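Local coordinates for germination protein YpeB (Bacillus megaterium QM B1551, PDB 5BOI) that takes part in the germination of Bacillus spores, its C-terminal PepSY-containing domain probably serving an inhibitory role, at residues K165-L177 / R214-K226. Sequence-based numbering, arbitrary orientation.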
loop_
_atom_site.group_PDB
_atom_site.type_symbol
_atom_site.label_atom_id
_atom_site.label_comp_id
_atom_site.label_asym_id
_atom_site.label_seq_id
_atom_site.Cartn_x
_atom_site.Cartn_y
_atom_site.Cartn_z
ATOM N N LYS A 165 12.567 7.968 -21.192
ATOM C CA LYS A 165 11.800 9.113 -21.652
ATOM C C LYS A 165 10.620 8.631 -22.496
ATOM O O LYS A 165 10.758 7.678 -23.265
ATOM C CB LYS A 165 12.694 10.062 -22.459
ATOM C CG LYS A 165 12.146 11.467 -22.638
ATOM C CD LYS A 165 13.169 12.364 -23.324
ATOM C CE LYS A 165 14.536 12.228 -22.663
ATOM N NZ LYS A 165 14.915 13.436 -21.868
ATOM N N PRO A 166 9.455 9.279 -22.354
ATOM C CA PRO A 166 8.345 8.902 -23.232
ATOM C C PRO A 166 8.685 9.179 -24.668
ATOM O O PRO A 166 9.442 10.121 -24.938
ATOM C CB PRO A 166 7.198 9.807 -22.782
ATOM C CG PRO A 166 7.540 10.198 -21.388
ATOM C CD PRO A 166 9.035 10.224 -21.302
ATOM N N LYS A 167 8.128 8.385 -25.569
ATOM C CA LYS A 167 8.259 8.636 -27.010
ATOM C C LYS A 167 7.093 9.476 -27.553
ATOM O O LYS A 167 7.167 9.987 -28.681
ATOM C CB LYS A 167 8.333 7.335 -27.821
ATOM C CG LYS A 167 9.311 6.274 -27.355
ATOM C CD LYS A 167 10.753 6.690 -27.445
ATOM C CE LYS A 167 11.635 5.487 -27.170
ATOM N NZ LYS A 167 11.407 4.965 -25.795
ATOM N N ILE A 168 6.012 9.596 -26.785
ATOM C CA ILE A 168 4.914 10.479 -27.173
ATOM C C ILE A 168 4.664 11.478 -26.051
ATOM O O ILE A 168 4.988 11.222 -24.895
ATOM C CB ILE A 168 3.600 9.712 -27.500
ATOM C CG1 ILE A 168 2.947 9.136 -26.232
ATOM C CG2 ILE A 168 3.850 8.634 -28.571
ATOM C CD1 ILE A 168 1.581 8.461 -26.497
ATOM N N SER A 169 4.092 12.627 -26.403
ATOM C CA SER A 169 3.847 13.696 -25.431
ATOM C C SER A 169 2.581 13.428 -24.616
ATOM O O SER A 169 1.764 12.578 -25.000
ATOM C CB SER A 169 3.717 15.032 -26.146
ATOM O OG SER A 169 2.478 15.062 -26.834
ATOM N N LYS A 170 2.394 14.146 -23.507
ATOM C CA LYS A 170 1.174 13.938 -22.713
ATOM C C LYS A 170 -0.057 14.386 -23.496
ATOM O O LYS A 170 -1.145 13.829 -23.336
ATOM C CB LYS A 170 1.235 14.678 -21.371
ATOM C CG LYS A 170 1.457 16.163 -21.499
ATOM C CD LYS A 170 1.000 16.878 -20.228
ATOM C CE LYS A 170 1.951 17.990 -19.852
ATOM N NZ LYS A 170 3.261 17.441 -19.391
ATOM N N GLU A 171 0.122 15.391 -24.349
ATOM C CA GLU A 171 -0.960 15.856 -25.206
ATOM C C GLU A 171 -1.361 14.773 -26.212
ATOM O O GLU A 171 -2.547 14.511 -26.424
ATOM C CB GLU A 171 -0.547 17.141 -25.929
ATOM C CG GLU A 171 -0.265 18.327 -24.987
ATOM C CD GLU A 171 1.072 18.234 -24.248
ATOM O OE1 GLU A 171 1.960 17.472 -24.680
ATOM O OE2 GLU A 171 1.232 18.923 -23.217
ATOM N N GLN A 172 -0.365 14.133 -26.814
ATOM C CA GLN A 172 -0.620 13.045 -27.757
ATOM C C GLN A 172 -1.280 11.854 -27.033
ATOM O O GLN A 172 -2.256 11.278 -27.518
ATOM C CB GLN A 172 0.689 12.630 -28.443
ATOM C CG GLN A 172 1.191 13.673 -29.462
ATOM C CD GLN A 172 2.678 13.571 -29.788
ATOM O OE1 GLN A 172 3.411 12.761 -29.216
ATOM N NE2 GLN A 172 3.126 14.398 -30.727
ATOM N N ALA A 173 -0.764 11.517 -25.855
ATOM C CA ALA A 173 -1.363 10.460 -25.030
ATOM C C ALA A 173 -2.843 10.701 -24.769
ATOM O O ALA A 173 -3.663 9.782 -24.873
ATOM C CB ALA A 173 -0.633 10.342 -23.715
ATOM N N LYS A 174 -3.171 11.942 -24.431
ATOM C CA LYS A 174 -4.536 12.324 -24.086
ATOM C C LYS A 174 -5.490 12.159 -25.261
ATOM O O LYS A 174 -6.670 11.882 -25.060
ATOM C CB LYS A 174 -4.556 13.772 -23.566
ATOM C CG LYS A 174 -5.891 14.258 -22.996
ATOM C CD LYS A 174 -5.719 15.571 -22.220
ATOM C CE LYS A 174 -7.047 16.282 -21.972
ATOM N NZ LYS A 174 -6.955 17.300 -20.873
ATOM N N THR A 175 -4.993 12.303 -26.489
ATOM C CA THR A 175 -5.876 12.124 -27.641
ATOM C C THR A 175 -6.198 10.648 -27.845
ATOM O O THR A 175 -7.122 10.294 -28.582
ATOM C CB THR A 175 -5.262 12.684 -28.933
ATOM O OG1 THR A 175 -4.111 11.909 -29.290
ATOM C CG2 THR A 175 -4.856 14.137 -28.744
ATOM N N LYS A 176 -5.437 9.789 -27.175
ATOM C CA LYS A 176 -5.621 8.349 -27.297
ATOM C C LYS A 176 -6.789 7.873 -26.446
ATOM O O LYS A 176 -7.288 6.766 -26.633
ATOM C CB LYS A 176 -4.331 7.624 -26.908
ATOM C CG LYS A 176 -3.117 8.065 -27.729
ATOM C CD LYS A 176 -3.447 8.142 -29.216
ATOM C CE LYS A 176 -2.192 8.124 -30.077
ATOM N NZ LYS A 176 -2.434 8.672 -31.440
ATOM N N LEU A 177 -7.231 8.720 -25.519
ATOM C CA LEU A 177 -8.386 8.415 -24.683
ATOM C C LEU A 177 -9.654 8.331 -25.507
ATOM O O LEU A 177 -9.699 8.789 -26.647
ATOM C CB LEU A 177 -8.573 9.468 -23.593
ATOM C CG LEU A 177 -7.482 9.455 -22.531
ATOM C CD1 LEU A 177 -7.677 10.598 -21.544
ATOM C CD2 LEU A 177 -7.445 8.108 -21.821
ATOM N N ARG A 214 -9.511 5.093 -13.772
ATOM C CA ARG A 214 -8.101 5.336 -14.043
ATOM C C ARG A 214 -7.756 4.618 -15.341
ATOM O O ARG A 214 -8.050 3.417 -15.508
ATOM C CB ARG A 214 -7.210 4.839 -12.906
ATOM C CG ARG A 214 -5.735 5.270 -13.027
ATOM C CD ARG A 214 -4.947 4.709 -11.832
ATOM N NE ARG A 214 -5.182 5.493 -10.625
ATOM C CZ ARG A 214 -5.594 5.006 -9.457
ATOM N NH1 ARG A 214 -5.842 3.703 -9.297
ATOM N NH2 ARG A 214 -5.742 5.840 -8.439
ATOM N N ILE A 215 -7.150 5.360 -16.253
ATOM C CA ILE A 215 -6.754 4.813 -17.554
ATOM C C ILE A 215 -5.265 4.998 -17.782
ATOM O O ILE A 215 -4.737 6.118 -17.646
ATOM C CB ILE A 215 -7.540 5.470 -18.693
ATOM C CG1 ILE A 215 -9.027 5.133 -18.564
ATOM C CG2 ILE A 215 -7.029 4.949 -20.090
ATOM C CD1 ILE A 215 -9.949 6.209 -19.116
ATOM N N PHE A 216 -4.584 3.909 -18.141
ATOM C CA PHE A 216 -3.154 3.974 -18.434
ATOM C C PHE A 216 -2.897 3.883 -19.940
ATOM O O PHE A 216 -3.350 2.914 -20.581
ATOM C CB PHE A 216 -2.408 2.844 -17.727
ATOM C CG PHE A 216 -2.450 2.928 -16.215
ATOM C CD1 PHE A 216 -3.514 2.394 -15.503
ATOM C CD2 PHE A 216 -1.407 3.532 -15.517
ATOM C CE1 PHE A 216 -3.540 2.457 -14.102
ATOM C CE2 PHE A 216 -1.427 3.596 -14.125
ATOM C CZ PHE A 216 -2.493 3.059 -13.426
ATOM N N ILE A 217 -2.174 4.864 -20.481
ATOM C CA ILE A 217 -1.821 4.895 -21.913
ATOM C C ILE A 217 -0.304 4.707 -22.062
ATOM O O ILE A 217 0.479 5.452 -21.467
ATOM C CB ILE A 217 -2.247 6.225 -22.575
ATOM C CG1 ILE A 217 -3.764 6.419 -22.535
ATOM C CG2 ILE A 217 -1.734 6.346 -24.032
ATOM C CD1 ILE A 217 -4.560 5.311 -23.171
ATOM N N ASN A 218 0.108 3.693 -22.824
ATOM C CA ASN A 218 1.529 3.403 -23.021
ATOM C C ASN A 218 2.278 4.651 -23.531
ATOM O O ASN A 218 1.842 5.280 -24.495
ATOM C CB ASN A 218 1.699 2.230 -24.014
ATOM C CG ASN A 218 3.151 1.758 -24.112
ATOM O OD1 ASN A 218 4.027 2.482 -24.591
ATOM N ND2 ASN A 218 3.406 0.540 -23.650
ATOM N N ALA A 219 3.379 5.028 -22.875
ATOM C CA ALA A 219 4.080 6.297 -23.191
ATOM C C ALA A 219 4.957 6.203 -24.439
ATOM O O ALA A 219 5.555 7.209 -24.840
ATOM C CB ALA A 219 4.928 6.745 -22.009
ATOM N N ASP A 220 5.055 5.005 -25.024
ATOM C CA ASP A 220 5.804 4.817 -26.285
ATOM C C ASP A 220 4.876 4.629 -27.473
ATOM O O ASP A 220 5.136 5.158 -28.549
ATOM C CB ASP A 220 6.759 3.617 -26.180
ATOM C CG ASP A 220 7.936 3.883 -25.228
ATOM O OD1 ASP A 220 8.125 5.047 -24.813
ATOM O OD2 ASP A 220 8.670 2.925 -24.893
ATOM N N THR A 221 3.800 3.854 -27.288
ATOM C CA THR A 221 2.905 3.521 -28.400
ATOM C C THR A 221 1.597 4.312 -28.428
ATOM O O THR A 221 0.904 4.356 -29.448
ATOM C CB THR A 221 2.497 2.013 -28.371
ATOM O OG1 THR A 221 1.784 1.733 -27.155
ATOM C CG2 THR A 221 3.699 1.094 -28.474
ATOM N N GLY A 222 1.193 4.829 -27.270
ATOM C CA GLY A 222 -0.136 5.398 -27.152
ATOM C C GLY A 222 -1.286 4.398 -27.015
ATOM O O GLY A 222 -2.442 4.810 -27.019
ATOM N N PHE A 223 -0.995 3.105 -26.866
ATOM C CA PHE A 223 -2.045 2.102 -26.742
ATOM C C PHE A 223 -2.475 1.982 -25.271
ATOM O O PHE A 223 -1.678 2.210 -24.366
ATOM C CB PHE A 223 -1.595 0.721 -27.239
ATOM C CG PHE A 223 -1.108 0.709 -28.681
ATOM C CD1 PHE A 223 -1.648 1.581 -29.616
ATOM C CD2 PHE A 223 -0.129 -0.194 -29.092
ATOM C CE1 PHE A 223 -1.195 1.565 -30.957
ATOM C CE2 PHE A 223 0.331 -0.212 -30.445
ATOM C CZ PHE A 223 -0.216 0.670 -31.357
ATOM N N GLU A 224 -3.706 1.542 -25.035
ATOM C CA GLU A 224 -4.096 1.281 -23.649
ATOM C C GLU A 224 -3.296 0.146 -23.009
ATOM O O GLU A 224 -2.992 -0.848 -23.653
ATOM C CB GLU A 224 -5.577 0.957 -23.566
ATOM C CG GLU A 224 -6.447 2.114 -23.916
ATOM C CD GLU A 224 -7.853 1.672 -24.209
ATOM O OE1 GLU A 224 -8.063 1.037 -25.265
ATOM O OE2 GLU A 224 -8.736 1.949 -23.383
ATOM N N GLU A 225 -2.999 0.272 -21.723
ATOM C CA GLU A 225 -2.373 -0.827 -20.981
ATOM C C GLU A 225 -3.229 -1.326 -19.829
ATOM O O GLU A 225 -3.068 -2.451 -19.359
ATOM C CB GLU A 225 -1.023 -0.366 -20.448
ATOM C CG GLU A 225 0.007 -0.126 -21.572
ATOM C CD GLU A 225 0.624 -1.385 -22.161
ATOM O OE1 GLU A 225 0.254 -2.529 -21.772
ATOM O OE2 GLU A 225 1.524 -1.215 -23.018
ATOM N N LYS A 226 -4.108 -0.461 -19.345
ATOM C CA LYS A 226 -4.985 -0.819 -18.220
ATOM C C LYS A 226 -6.084 0.205 -18.108
ATOM O O LYS A 226 -5.850 1.429 -18.253
ATOM C CB LYS A 226 -4.210 -0.889 -16.891
ATOM C CG LYS A 226 -5.111 -1.128 -15.630
ATOM C CD LYS A 226 -4.279 -1.269 -14.363
ATOM C CE LYS A 226 -5.155 -1.690 -13.159
ATOM N NZ LYS A 226 -4.272 -1.968 -11.996
HETATM O O HOH W 1 10.214 5.024 -23.215
#
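In the last PepSY domain of YpeB, the lead-in and short helix 170-175 pack on the β-hairpin of strands 211-218 and 224-230, where I168, K167 and P166 meet the turn at A219 and D220. The carbonyl of A219 is gripped twice: K167 N donates to A219 O at 2.9 Å and I168 N to A219 O at 3.1 Å, the two N-H groups arriving from opposite faces of the carbonyl plane. Beside them P166 CB rests on A219 CB. K167, with CG beside its own backbone N (chi1 -49°) and its chain bent again at chi2 and chi4, folds back along D220, K167 CG touching D220 OD1 at 3.1 Å. K167 NZ returns to within 3.4 Å of D220 OD1, a salt bridge whose hydrogen bond is weak. Water 1 donates to both K165 O and D220 OD1, adding a water bridge between the lead-in and the turn. I168 CD1 lies 3.6 Å from G222 CA, while I168 CG2 lies near D220 O. Trimming I168 to an alanine would probably open a gap over G222 CA, with the touch of CG1 on A219 O and of CG2 on D220 O lost as well. At the backbone angles of G222 (77/7°) a CB would jam against T221 O, and it would also press on K176 CE and I168 CD1. N218 starts the turn with an Asx motif, its OD1 accepting from D220 N (the Asx turn proper) and from T221 N. Farther along, the helix sets A173 CB against I217 CG2, and L177 crosses I215 at a slant, with L177 CD2 3.6 Å from I215 CG2.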